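Local structure of putative oxidoreductase molybdopterin-binding subunit (4ZOH) at residues Tyr22-Thr31 with Glu166-Phe174; Lys586-Val597 with Glu649-Lys660. The protein binds pterin cytosine dinucleotide and is probably the molybdopterin-binding subunit of an aldehyde oxidase/xanthine dehydrogenase-type oxidoreductase. All blocks are in the same frame, centred on the assembly; numbering follows the deposited sequence.

From the N terminus, the chain passes through Y22-T31, runs 134 residues rich in strand, and returns at E166-F174 to close contact 1. This brings the loop ahead of strand 32-38, part of the a/b hammerhead domain, against strand 170-174 of the molybdopterin cofactor-binding part. Contact 2 opens much later and closes a shorter loop of 51 residues, in which helix 600-619 bridges two parallel neighbours in a four-stranded sheet. The two loops follow in series, neither nested nor crossed, and the centres of the two contacts lie about 39 Å apart on opposite sides of the chain's centre. The Y22 side chain of contact 1 lies about 7 Å from a bound Fe2S2 cluster; the 586-597 side of contact 2 meets the cytosine of the cofactor.

Contact 1. Residues Tyr22-Thr31 with Glu166-Phe174; sequences YVDDIELPGT and ETRGALAYF
Y22 sets its CB 3.8 Å from OE1 of E166, with ring and carboxylate planes turned 76° apart; the Y22 hydroxyl bonds to the backbone of another protein's chain. V23 comes next and straddles the opposing backbone. With chi1 at 71°, CG1 sits between its own N and carbonyl carbon and reaches E166 OE1 at 3.5 Å and G169 C at 3.6 Å, while CG2 rests by A170 CA. A CB on G169 would run into that CG1. No direct hydrogen bond joins the segments: one water links V23 N to E166 OE1, a second links D24 N to the same oxygen, and E166 OE2 is bound by G212 N and S184 OG. Further on, I26 CG2 packs 3.7 Å from L171 CD2. L28 CD1 then fits between L171 CD2 and Y173 CB, 4.0 Å from each. At the end of the type II turn L28-T31, T31 bonds L28 O through both N and OG1, and its CG2 meets L171 CD1. The loop thus covers one side of strand 170-174, which lies between strands 179-183 and 239-241; A170 and A172 turn the other way, onto helix 223-235.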
loop_
_atom_site.group_PDB
_atom_site.type_symbol
_atom_site.label_atom_id
_atom_site.label_comp_id
_atom_site.label_asym_id
_atom_site.label_seq_id
_atom_site.Cartn_x
_atom_site.Cartn_y
_atom_site.Cartn_z
ATOM N N TYR A 22 7.647 -5.035 6.715
ATOM C CA TYR A 22 7.091 -5.368 8.026
ATOM C C TYR A 22 5.904 -4.366 8.222
ATOM O O TYR A 22 5.766 -3.395 7.444
ATOM C CB TYR A 22 8.135 -5.173 9.127
ATOM C CG TYR A 22 9.299 -6.084 8.955
ATOM C CD1 TYR A 22 9.406 -7.256 9.694
ATOM C CD2 TYR A 22 10.354 -5.737 8.054
ATOM C CE1 TYR A 22 10.554 -8.106 9.531
ATOM C CE2 TYR A 22 11.499 -6.553 7.861
ATOM C CZ TYR A 22 11.619 -7.745 8.566
ATOM O OH TYR A 22 12.777 -8.555 8.367
ATOM N N VAL A 23 5.096 -4.597 9.252
ATOM C CA VAL A 23 3.826 -3.836 9.386
ATOM C C VAL A 23 4.011 -2.328 9.335
ATOM O O VAL A 23 3.198 -1.638 8.719
ATOM C CB VAL A 23 2.939 -4.308 10.590
ATOM C CG1 VAL A 23 3.522 -3.916 11.930
ATOM C CG2 VAL A 23 1.452 -3.813 10.406
ATOM N N ASP A 24 5.086 -1.797 9.957
ATOM C CA ASP A 24 5.245 -0.344 9.975
ATOM C C ASP A 24 5.812 0.241 8.678
ATOM O O ASP A 24 5.819 1.488 8.494
ATOM C CB ASP A 24 6.060 0.143 11.194
ATOM C CG ASP A 24 5.803 1.602 11.508
ATOM O OD1 ASP A 24 4.659 2.038 11.219
ATOM O OD2 ASP A 24 6.702 2.302 12.091
ATOM N N ASP A 25 6.190 -0.658 7.749
ATOM C CA ASP A 25 6.617 -0.242 6.421
ATOM C C ASP A 25 5.424 -0.048 5.487
ATOM O O ASP A 25 5.622 0.246 4.287
ATOM C CB ASP A 25 7.532 -1.293 5.781
ATOM C CG ASP A 25 8.732 -1.654 6.672
ATOM O OD1 ASP A 25 9.189 -0.832 7.485
ATOM O OD2 ASP A 25 9.125 -2.807 6.562
ATOM N N ILE A 26 4.212 -0.324 5.995
ATOM C CA ILE A 26 2.997 -0.228 5.186
ATOM C C ILE A 26 2.226 1.030 5.496
ATOM O O ILE A 26 2.108 1.399 6.642
ATOM C CB ILE A 26 2.072 -1.458 5.319
ATOM C CG1 ILE A 26 2.911 -2.730 5.108
ATOM C CG2 ILE A 26 0.980 -1.355 4.255
ATOM C CD1 ILE A 26 2.212 -3.987 5.568
ATOM N N GLU A 27 1.718 1.673 4.450
ATOM C CA GLU A 27 0.963 2.917 4.558
ATOM C C GLU A 27 -0.278 2.828 3.669
ATOM O O GLU A 27 -0.228 2.249 2.601
ATOM C CB GLU A 27 1.770 4.163 4.084
ATOM C CG GLU A 27 2.928 4.581 4.964
ATOM C CD GLU A 27 2.554 4.746 6.421
ATOM O OE1 GLU A 27 1.392 5.065 6.722
ATOM O OE2 GLU A 27 3.439 4.540 7.287
ATOM N N LEU A 28 -1.373 3.443 4.092
ATOM C CA LEU A 28 -2.505 3.630 3.212
ATOM C C LEU A 28 -2.848 5.153 3.174
ATOM O O LEU A 28 -2.405 5.919 4.055
ATOM C CB LEU A 28 -3.656 2.800 3.770
ATOM C CG LEU A 28 -3.507 1.306 3.501
ATOM C CD1 LEU A 28 -4.459 0.491 4.393
ATOM C CD2 LEU A 28 -3.569 0.909 2.005
ATOM N N PRO A 29 -3.627 5.606 2.182
ATOM C CA PRO A 29 -3.983 7.060 2.084
ATOM C C PRO A 29 -4.730 7.511 3.360
ATOM O O PRO A 29 -5.615 6.804 3.817
ATOM C CB PRO A 29 -4.982 7.096 0.909
ATOM C CG PRO A 29 -4.733 5.831 0.112
ATOM C CD PRO A 29 -4.354 4.798 1.160
ATOM N N GLY A 30 -4.364 8.661 3.908
ATOM C CA GLY A 30 -4.946 9.190 5.137
ATOM C C GLY A 30 -4.762 8.401 6.419
ATOM O O GLY A 30 -5.509 8.597 7.351
ATOM N N THR A 31 -3.765 7.529 6.487
ATOM C CA THR A 31 -3.526 6.711 7.675
ATOM C C THR A 31 -3.343 7.585 8.900
ATOM O O THR A 31 -2.588 8.540 8.851
ATOM C CB THR A 31 -2.253 5.837 7.493
ATOM O OG1 THR A 31 -2.500 4.856 6.444
ATOM C CG2 THR A 31 -1.956 5.118 8.819
ATOM N N GLU A 166 11.391 -6.721 16.441
ATOM C CA GLU A 166 10.195 -5.954 16.043
ATOM C C GLU A 166 9.071 -6.201 17.076
ATOM O O GLU A 166 8.640 -7.371 17.322
ATOM C CB GLU A 166 9.645 -6.340 14.628
ATOM C CG GLU A 166 8.511 -5.406 14.148
ATOM C CD GLU A 166 7.477 -6.077 13.257
ATOM O OE1 GLU A 166 6.680 -5.359 12.598
ATOM O OE2 GLU A 166 7.408 -7.336 13.171
ATOM N N THR A 167 8.567 -5.109 17.632
ATOM C CA THR A 167 7.333 -5.139 18.482
ATOM C C THR A 167 6.106 -5.551 17.717
ATOM O O THR A 167 6.166 -5.765 16.517
ATOM C CB THR A 167 7.016 -3.799 19.109
ATOM O OG1 THR A 167 6.696 -2.865 18.080
ATOM C CG2 THR A 167 8.234 -3.238 19.917
ATOM N N ARG A 168 5.017 -5.783 18.460
ATOM C CA ARG A 168 3.676 -5.891 17.874
ATOM C C ARG A 168 3.467 -4.672 17.010
ATOM O O ARG A 168 4.207 -3.672 17.118
ATOM C CB ARG A 168 2.604 -5.902 19.023
ATOM C CG ARG A 168 2.710 -7.168 19.887
ATOM C CD ARG A 168 1.994 -6.989 21.243
ATOM N NE ARG A 168 2.457 -5.785 21.913
ATOM C CZ ARG A 168 1.793 -5.116 22.856
ATOM N NH1 ARG A 168 2.348 -4.008 23.332
ATOM N NH2 ARG A 168 0.622 -5.591 23.337
ATOM N N GLY A 169 2.413 -4.706 16.204
ATOM C CA GLY A 169 2.045 -3.489 15.433
ATOM C C GLY A 169 0.962 -3.915 14.493
ATOM O O GLY A 169 0.854 -5.128 14.132
ATOM N N ALA A 170 0.176 -2.951 14.043
ATOM C CA ALA A 170 -0.975 -3.310 13.226
ATOM C C ALA A 170 -1.497 -2.099 12.485
ATOM O O ALA A 170 -1.190 -0.929 12.853
ATOM C CB ALA A 170 -2.089 -3.915 14.077
ATOM N N LEU A 171 -2.203 -2.423 11.398
ATOM C CA LEU A 171 -2.750 -1.428 10.501
ATOM C C LEU A 171 -4.131 -1.902 10.067
ATOM O O LEU A 171 -4.240 -2.978 9.486
ATOM C CB LEU A 171 -1.858 -1.228 9.243
ATOM C CG LEU A 171 -2.372 -0.282 8.156
ATOM C CD1 LEU A 171 -2.593 1.180 8.640
ATOM C CD2 LEU A 171 -1.422 -0.331 6.922
ATOM N N ALA A 172 -5.154 -1.090 10.347
ATOM C CA ALA A 172 -6.557 -1.539 10.180
ATOM C C ALA A 172 -7.352 -0.558 9.310
ATOM O O ALA A 172 -7.238 0.640 9.461
ATOM C CB ALA A 172 -7.218 -1.682 11.538
ATOM N N TYR A 173 -8.124 -1.105 8.381
ATOM C CA TYR A 173 -8.824 -0.288 7.422
ATOM C C TYR A 173 -10.145 -0.940 7.077
ATOM O O TYR A 173 -10.177 -2.064 6.585
ATOM C CB TYR A 173 -8.017 -0.105 6.123
ATOM C CG TYR A 173 -8.789 0.714 5.166
ATOM C CD1 TYR A 173 -9.263 1.977 5.551
ATOM C CD2 TYR A 173 -9.104 0.226 3.891
ATOM C CE1 TYR A 173 -10.017 2.768 4.698
ATOM C CE2 TYR A 173 -9.851 0.998 3.001
ATOM C CZ TYR A 173 -10.303 2.274 3.414
ATOM O OH TYR A 173 -11.031 3.055 2.569
ATOM N N PHE A 174 -11.243 -0.210 7.311
ATOM C CA PHE A 174 -12.586 -0.777 6.997
ATOM C C PHE A 174 -13.124 0.097 5.875
ATOM O O PHE A 174 -13.177 1.336 6.049
ATOM C CB PHE A 174 -13.447 -0.702 8.290
ATOM C CG PHE A 174 -14.845 -1.187 8.120
ATOM C CD1 PHE A 174 -15.085 -2.519 7.733
ATOM C CD2 PHE A 174 -15.932 -0.299 8.277
ATOM C CE1 PHE A 174 -16.393 -2.974 7.514
ATOM C CE2 PHE A 174 -17.238 -0.743 8.068
ATOM C CZ PHE A 174 -17.478 -2.086 7.707
HETATM O O HOH W 1 5.201 -6.855 10.901
HETATM O O HOH W 2 7.304 -2.874 11.490
#

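Contact 2. Residues Lys586-Val597 with Glu649-Lys660. With MCN (pterin cytosine dinucleotide), chain D.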
loop_
_atom_site.group_PDB
_atom_site.type_symbol
_atom_site.label_atom_id
_atom_site.label_comp_id
_atom_site.label_asym_id
_atom_site.label_seq_id
_atom_site.Cartn_x
_atom_site.Cartn_y
_atom_site.Cartn_z
ATOM N N LYS A 586 32.465 -21.444 27.409
ATOM C CA LYS A 586 33.547 -21.802 26.455
ATOM C C LYS A 586 33.115 -22.618 25.319
ATOM O O LYS A 586 33.553 -22.405 24.147
ATOM C CB LYS A 586 34.607 -22.617 27.186
ATOM C CG LYS A 586 35.345 -21.803 28.233
ATOM C CD LYS A 586 35.694 -20.394 27.740
ATOM C CE LYS A 586 36.077 -19.514 28.890
ATOM N NZ LYS A 586 35.298 -20.030 30.051
ATOM N N LYS A 587 32.299 -23.621 25.641
ATOM C CA LYS A 587 31.793 -24.538 24.653
ATOM C C LYS A 587 30.429 -25.004 25.015
ATOM O O LYS A 587 30.108 -25.143 26.191
ATOM C CB LYS A 587 32.654 -25.798 24.552
ATOM C CG LYS A 587 33.991 -25.626 23.819
ATOM C CD LYS A 587 34.607 -26.943 23.340
ATOM C CE LYS A 587 36.150 -26.973 23.303
ATOM N NZ LYS A 587 36.861 -25.723 23.727
ATOM N N TYR A 588 29.661 -25.310 23.985
ATOM C CA TYR A 588 28.355 -25.839 24.159
ATOM C C TYR A 588 28.232 -26.877 23.086
ATOM O O TYR A 588 28.496 -26.587 21.930
ATOM C CB TYR A 588 27.305 -24.693 23.989
ATOM C CG TYR A 588 25.882 -25.093 24.421
ATOM C CD1 TYR A 588 25.311 -24.659 25.665
ATOM C CD2 TYR A 588 25.132 -25.913 23.588
ATOM C CE1 TYR A 588 23.991 -25.060 26.021
ATOM C CE2 TYR A 588 23.857 -26.315 23.946
ATOM C CZ TYR A 588 23.288 -25.874 25.137
ATOM O OH TYR A 588 22.025 -26.381 25.344
ATOM N N VAL A 589 27.784 -28.073 23.467
ATOM C CA VAL A 589 27.469 -29.102 22.500
ATOM C C VAL A 589 25.985 -29.508 22.591
ATOM O O VAL A 589 25.518 -29.756 23.670
ATOM C CB VAL A 589 28.389 -30.352 22.739
ATOM C CG1 VAL A 589 28.013 -31.520 21.827
ATOM C CG2 VAL A 589 29.886 -29.960 22.587
ATOM N N ALA A 590 25.305 -29.644 21.454
ATOM C CA ALA A 590 23.907 -30.098 21.429
ATOM C C ALA A 590 23.908 -31.350 20.617
ATOM O O ALA A 590 24.415 -31.383 19.457
ATOM C CB ALA A 590 22.986 -29.062 20.745
ATOM N N VAL A 591 23.310 -32.395 21.184
ATOM C CA VAL A 591 23.047 -33.569 20.344
ATOM C C VAL A 591 21.555 -33.777 20.312
ATOM O O VAL A 591 21.001 -34.116 21.342
ATOM C CB VAL A 591 23.806 -34.829 20.867
ATOM C CG1 VAL A 591 23.456 -36.023 19.972
ATOM C CG2 VAL A 591 25.314 -34.582 20.819
ATOM N N ASP A 592 20.907 -33.655 19.157
ATOM C CA ASP A 592 19.435 -33.728 19.092
ATOM C C ASP A 592 18.918 -34.849 18.209
ATOM O O ASP A 592 19.515 -35.205 17.172
ATOM C CB ASP A 592 18.860 -32.405 18.542
ATOM C CG ASP A 592 19.102 -31.194 19.470
ATOM O OD1 ASP A 592 19.154 -31.320 20.703
ATOM O OD2 ASP A 592 19.286 -30.062 18.937
ATOM N N ASP A 593 17.762 -35.391 18.548
ATOM C CA ASP A 593 17.136 -36.263 17.570
ATOM C C ASP A 593 15.768 -35.671 17.262
ATOM O O ASP A 593 14.851 -35.735 18.091
ATOM C CB ASP A 593 17.043 -37.717 18.057
ATOM C CG ASP A 593 16.351 -38.651 17.041
ATOM O OD1 ASP A 593 15.812 -38.164 16.004
ATOM O OD2 ASP A 593 16.301 -39.894 17.263
ATOM N N VAL A 594 15.651 -35.096 16.072
ATOM C CA VAL A 594 14.420 -34.419 15.664
ATOM C C VAL A 594 13.774 -35.085 14.482
ATOM O O VAL A 594 13.027 -34.443 13.692
ATOM C CB VAL A 594 14.604 -32.872 15.444
ATOM C CG1 VAL A 594 14.792 -32.165 16.779
ATOM C CG2 VAL A 594 15.742 -32.546 14.453
ATOM N N GLY A 595 13.993 -36.400 14.375
ATOM C CA GLY A 595 13.452 -37.135 13.230
ATOM C C GLY A 595 14.202 -36.755 11.954
ATOM O O GLY A 595 15.334 -36.218 12.029
ATOM N N THR A 596 13.602 -37.040 10.783
ATOM C CA THR A 596 14.132 -36.509 9.509
ATOM C C THR A 596 14.447 -35.006 9.601
ATOM O O THR A 596 13.561 -34.220 10.004
ATOM C CB THR A 596 13.167 -36.778 8.371
ATOM O OG1 THR A 596 12.646 -38.096 8.545
ATOM C CG2 THR A 596 13.863 -36.637 6.955
ATOM N N VAL A 597 15.698 -34.625 9.285
ATOM C CA VAL A 597 16.071 -33.228 9.213
ATOM C C VAL A 597 15.854 -32.770 7.775
ATOM O O VAL A 597 16.500 -33.254 6.839
ATOM C CB VAL A 597 17.489 -32.951 9.739
ATOM C CG1 VAL A 597 17.822 -31.458 9.670
ATOM C CG2 VAL A 597 17.622 -33.405 11.191
ATOM N N GLU A 649 31.647 -19.161 22.884
ATOM C CA GLU A 649 32.653 -19.050 21.829
ATOM C C GLU A 649 32.383 -19.973 20.654
ATOM O O GLU A 649 32.572 -19.601 19.516
ATOM C CB GLU A 649 34.000 -19.354 22.454
ATOM C CG GLU A 649 34.206 -18.579 23.748
ATOM C CD GLU A 649 35.603 -18.696 24.300
ATOM O OE1 GLU A 649 35.783 -18.242 25.461
ATOM O OE2 GLU A 649 36.507 -19.226 23.587
ATOM N N LYS A 650 31.866 -21.169 20.931
ATOM C CA LYS A 650 31.439 -22.059 19.901
ATOM C C LYS A 650 30.255 -22.905 20.364
ATOM O O LYS A 650 30.219 -23.348 21.521
ATOM C CB LYS A 650 32.627 -22.965 19.527
ATOM C CG LYS A 650 32.369 -23.910 18.391
ATOM C CD LYS A 650 31.918 -23.265 17.095
ATOM C CE LYS A 650 32.152 -24.268 15.965
ATOM N NZ LYS A 650 31.016 -24.156 15.034
ATOM N N ILE A 651 29.311 -23.145 19.455
ATOM C CA ILE A 651 28.224 -24.044 19.724
ATOM C C ILE A 651 28.289 -25.054 18.618
ATOM O O ILE A 651 28.142 -24.697 17.439
ATOM C CB ILE A 651 26.849 -23.308 19.611
ATOM C CG1 ILE A 651 26.716 -22.219 20.676
ATOM C CG2 ILE A 651 25.699 -24.303 19.718
ATOM C CD1 ILE A 651 25.423 -21.418 20.608
ATOM N N ASP A 652 28.506 -26.320 18.966
ATOM C CA ASP A 652 28.470 -27.378 17.956
ATOM C C ASP A 652 27.138 -28.093 18.047
ATOM O O ASP A 652 26.751 -28.571 19.115
ATOM C CB ASP A 652 29.600 -28.402 18.217
ATOM C CG ASP A 652 31.003 -27.790 18.072
ATOM O OD1 ASP A 652 31.182 -26.867 17.283
ATOM O OD2 ASP A 652 31.920 -28.234 18.784
ATOM N N TRP A 653 26.478 -28.215 16.912
ATOM C CA TRP A 653 25.230 -28.875 16.839
ATOM C C TRP A 653 25.356 -30.162 16.038
ATOM O O TRP A 653 25.848 -30.158 14.908
ATOM C CB TRP A 653 24.186 -27.924 16.202
ATOM C CG TRP A 653 22.824 -28.600 16.079
ATOM C CD1 TRP A 653 21.923 -28.852 17.115
ATOM C CD2 TRP A 653 22.210 -29.098 14.890
ATOM N NE1 TRP A 653 20.797 -29.457 16.619
ATOM C CE2 TRP A 653 20.943 -29.637 15.267
ATOM C CE3 TRP A 653 22.597 -29.146 13.532
ATOM C CZ2 TRP A 653 20.077 -30.191 14.350
ATOM C CZ3 TRP A 653 21.759 -29.725 12.637
ATOM C CH2 TRP A 653 20.492 -30.253 13.034
ATOM N N TYR A 654 24.895 -31.255 16.635
ATOM C CA TYR A 654 24.790 -32.558 15.942
ATOM C C TYR A 654 23.368 -33.192 15.983
ATOM O O TYR A 654 22.613 -33.037 16.945
ATOM C CB TYR A 654 25.790 -33.580 16.524
ATOM C CG TYR A 654 27.190 -33.043 16.660
ATOM C CD1 TYR A 654 28.099 -33.102 15.561
ATOM C CD2 TYR A 654 27.628 -32.502 17.875
ATOM C CE1 TYR A 654 29.442 -32.634 15.713
ATOM C CE2 TYR A 654 28.929 -32.020 18.032
ATOM C CZ TYR A 654 29.836 -32.094 16.938
ATOM O OH TYR A 654 31.101 -31.586 17.088
ATOM N N TYR A 655 23.005 -33.909 14.944
ATOM C CA TYR A 655 21.749 -34.614 15.031
ATOM C C TYR A 655 21.930 -36.092 14.755
ATOM O O TYR A 655 22.897 -36.445 14.104
ATOM C CB TYR A 655 20.728 -34.008 14.108
ATOM C CG TYR A 655 21.048 -34.089 12.633
ATOM C CD1 TYR A 655 20.446 -35.060 11.819
ATOM C CD2 TYR A 655 21.927 -33.152 12.035
ATOM C CE1 TYR A 655 20.717 -35.098 10.449
ATOM C CE2 TYR A 655 22.219 -33.183 10.684
ATOM C CZ TYR A 655 21.633 -34.153 9.900
ATOM O OH TYR A 655 21.928 -34.141 8.555
ATOM N N GLU A 656 21.019 -36.919 15.285
ATOM C CA GLU A 656 20.943 -38.357 14.951
ATOM C C GLU A 656 19.514 -38.637 14.598
ATOM O O GLU A 656 18.620 -38.094 15.248
ATOM C CB GLU A 656 21.352 -39.239 16.138
ATOM C CG GLU A 656 22.710 -38.889 16.762
ATOM C CD GLU A 656 23.929 -39.412 15.957
ATOM O OE1 GLU A 656 23.812 -40.440 15.244
ATOM O OE2 GLU A 656 25.024 -38.796 16.057
ATOM N N ILE A 657 19.281 -39.429 13.558
ATOM C CA ILE A 657 17.947 -39.830 13.222
ATOM C C ILE A 657 17.749 -41.289 13.656
ATOM O O ILE A 657 17.973 -42.224 12.858
ATOM C CB ILE A 657 17.692 -39.636 11.722
ATOM C CG1 ILE A 657 18.082 -38.213 11.312
ATOM C CG2 ILE A 657 16.268 -40.073 11.340
ATOM C CD1 ILE A 657 18.137 -37.970 9.805
ATOM N N LEU A 658 17.336 -41.473 14.915
ATOM C CA LEU A 658 16.988 -42.818 15.480
ATOM C C LEU A 658 15.457 -42.992 15.534
ATOM O O LEU A 658 14.933 -44.108 15.489
ATOM C CB LEU A 658 17.538 -42.931 16.908
ATOM C CG LEU A 658 18.976 -42.443 17.141
ATOM C CD1 LEU A 658 19.379 -42.530 18.602
ATOM C CD2 LEU A 658 19.930 -43.271 16.232
ATOM N N GLY A 659 14.728 -41.886 15.637
ATOM C CA GLY A 659 13.255 -41.915 15.720
ATOM C C GLY A 659 12.649 -40.841 14.833
ATOM O O GLY A 659 12.887 -39.672 15.080
ATOM N N LYS A 660 11.954 -41.259 13.768
ATOM C CA LYS A 660 11.104 -40.398 12.917
ATOM C C LYS A 660 9.684 -40.243 13.494
ATOM O O LYS A 660 9.227 -41.057 14.332
ATOM C CB LYS A 660 11.014 -40.916 11.489
ATOM C CG LYS A 660 12.358 -41.000 10.737
ATOM C CD LYS A 660 12.244 -41.858 9.485
ATOM C CE LYS A 660 11.093 -41.463 8.572
ATOM N NZ LYS A 660 10.737 -42.510 7.555
HETATM N N1 MCN D . 13.663 -28.070 10.647
HETATM C C2 MCN D . 14.158 -29.081 9.839
HETATM N N3 MCN D . 14.019 -30.401 10.180
HETATM C C4 MCN D . 13.374 -30.708 11.372
HETATM C C5 MCN D . 12.872 -29.702 12.196
HETATM C C6 MCN D . 12.994 -28.363 11.822
HETATM O O2 MCN D . 14.739 -28.859 8.772
HETATM N N4 MCN D . 13.248 -31.981 11.683
HETATM C "C1'" MCN D . 13.837 -26.691 10.187
HETATM C C2D MCN D . 12.607 -26.261 9.385
HETATM O "O2'" MCN D . 12.751 -26.465 8.012
HETATM C "C3'" MCN D . 12.578 -24.772 9.608
HETATM C C4D MCN D . 12.831 -24.750 11.059
HETATM O O4D MCN D . 13.873 -25.798 11.275
HETATM O "O3'" MCN D . 13.580 -24.091 8.936
HETATM C "C5'" MCN D . 11.402 -25.103 11.426
HETATM O "O5'" MCN D . 11.298 -25.464 12.680
HETATM P PA MCN D . 9.968 -26.169 13.292
HETATM O O1A MCN D . 8.977 -26.723 12.393
HETATM O O2A MCN D . 10.666 -27.022 14.314
HETATM O O3A MCN D . 9.448 -24.807 14.140
HETATM P PB MCN D . 8.523 -23.682 13.444
HETATM O O1B MCN D . 7.076 -24.116 13.618
HETATM O O2B MCN D . 8.896 -23.296 12.081
HETATM O O3B MCN D . 8.877 -22.506 14.355
HETATM C C10 MCN D . 8.163 -22.186 15.581
HETATM C "C9'" MCN D . 9.131 -21.970 16.719
HETATM C "C8'" MCN D . 8.512 -21.399 17.882
HETATM S "S8'" MCN D . 7.110 -22.175 18.604
HETATM C "C7'" MCN D . 9.040 -20.329 18.540
HETATM S "S7'" MCN D . 8.372 -19.694 20.067
HETATM C "C6'" MCN D . 10.278 -19.700 18.122
HETATM C C7 MCN D . 11.082 -20.657 17.181
HETATM O "O9'" MCN D . 10.171 -21.138 16.213
HETATM N "N5'" MCN D . 10.086 -18.371 17.545
HETATM C C4A MCN D . 10.943 -17.816 16.573
HETATM N "N8'" MCN D . 12.173 -19.903 16.490
HETATM C C4B MCN D . 12.016 -18.613 16.079
HETATM N "N1'" MCN D . 12.899 -18.143 15.194
HETATM C "C2'" MCN D . 12.746 -16.908 14.722
HETATM N "N2'" MCN D . 13.620 -16.481 13.835
HETATM N "N3'" MCN D . 11.700 -16.032 15.162
HETATM C "C4'" MCN D . 10.774 -16.481 16.132
HETATM O "O4'" MCN D . 9.856 -15.711 16.539
HETATM O O HOH W 3 13.341 -38.381 17.490
HETATM O O HOH W 4 17.346 -35.890 13.975
#
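D593 has its CG anti to the backbone N (chi1 179°), which swings the carboxylate across to the loop E656-G659, whereas D592 places its own CG beside its N (chi1 -65°) and presents OD2 to the indole of W653. W653 NE1 donates to that oxygen over 2.8 Å, with OD2 almost in the ring plane and the two flat groups 56° apart; D592 OD1 is bound by H571. The strands themselves form a parallel ladder, Y588 to D592 against I651 to Y655, with six backbone hydrogen bonds from Y588 N-K650 O to E656 N-D592 O. On the face that carries D592 and W653, A590 CB touches the indole edge at CD1; on the other face V589 CG1 meets the edge of Y654.

Past the strands, D593 OD2 takes L658 N at 3.0 Å and, weakly, G659 N, while OD1 receives G595 N at 3.0 Å in an Asx turn. Losing the D593 carboxylate, as with an alanine here, would probably leave the amides of L658 and G595 without these acceptors and let the two loops drift apart. V597 CG2 lies over the face of Y655 in a CH-pi contact, 3.8 Å from the ring centroid. Helix 600-619 connects the two strands in a beta-alpha-beta crossover and packs on W653.

T596 O accepts from N4 of the cofactor at 2.8 Å, and V594 O does so weakly. D593 OD1 also lies 2.9 Å from E656 O, another acceptor; the N-H groups of G595 and L658 probably help to compensate. With the loop braced in this way, its carbonyls receive the amino group of cytosine, consistent with recognition of the base by a donor at N4.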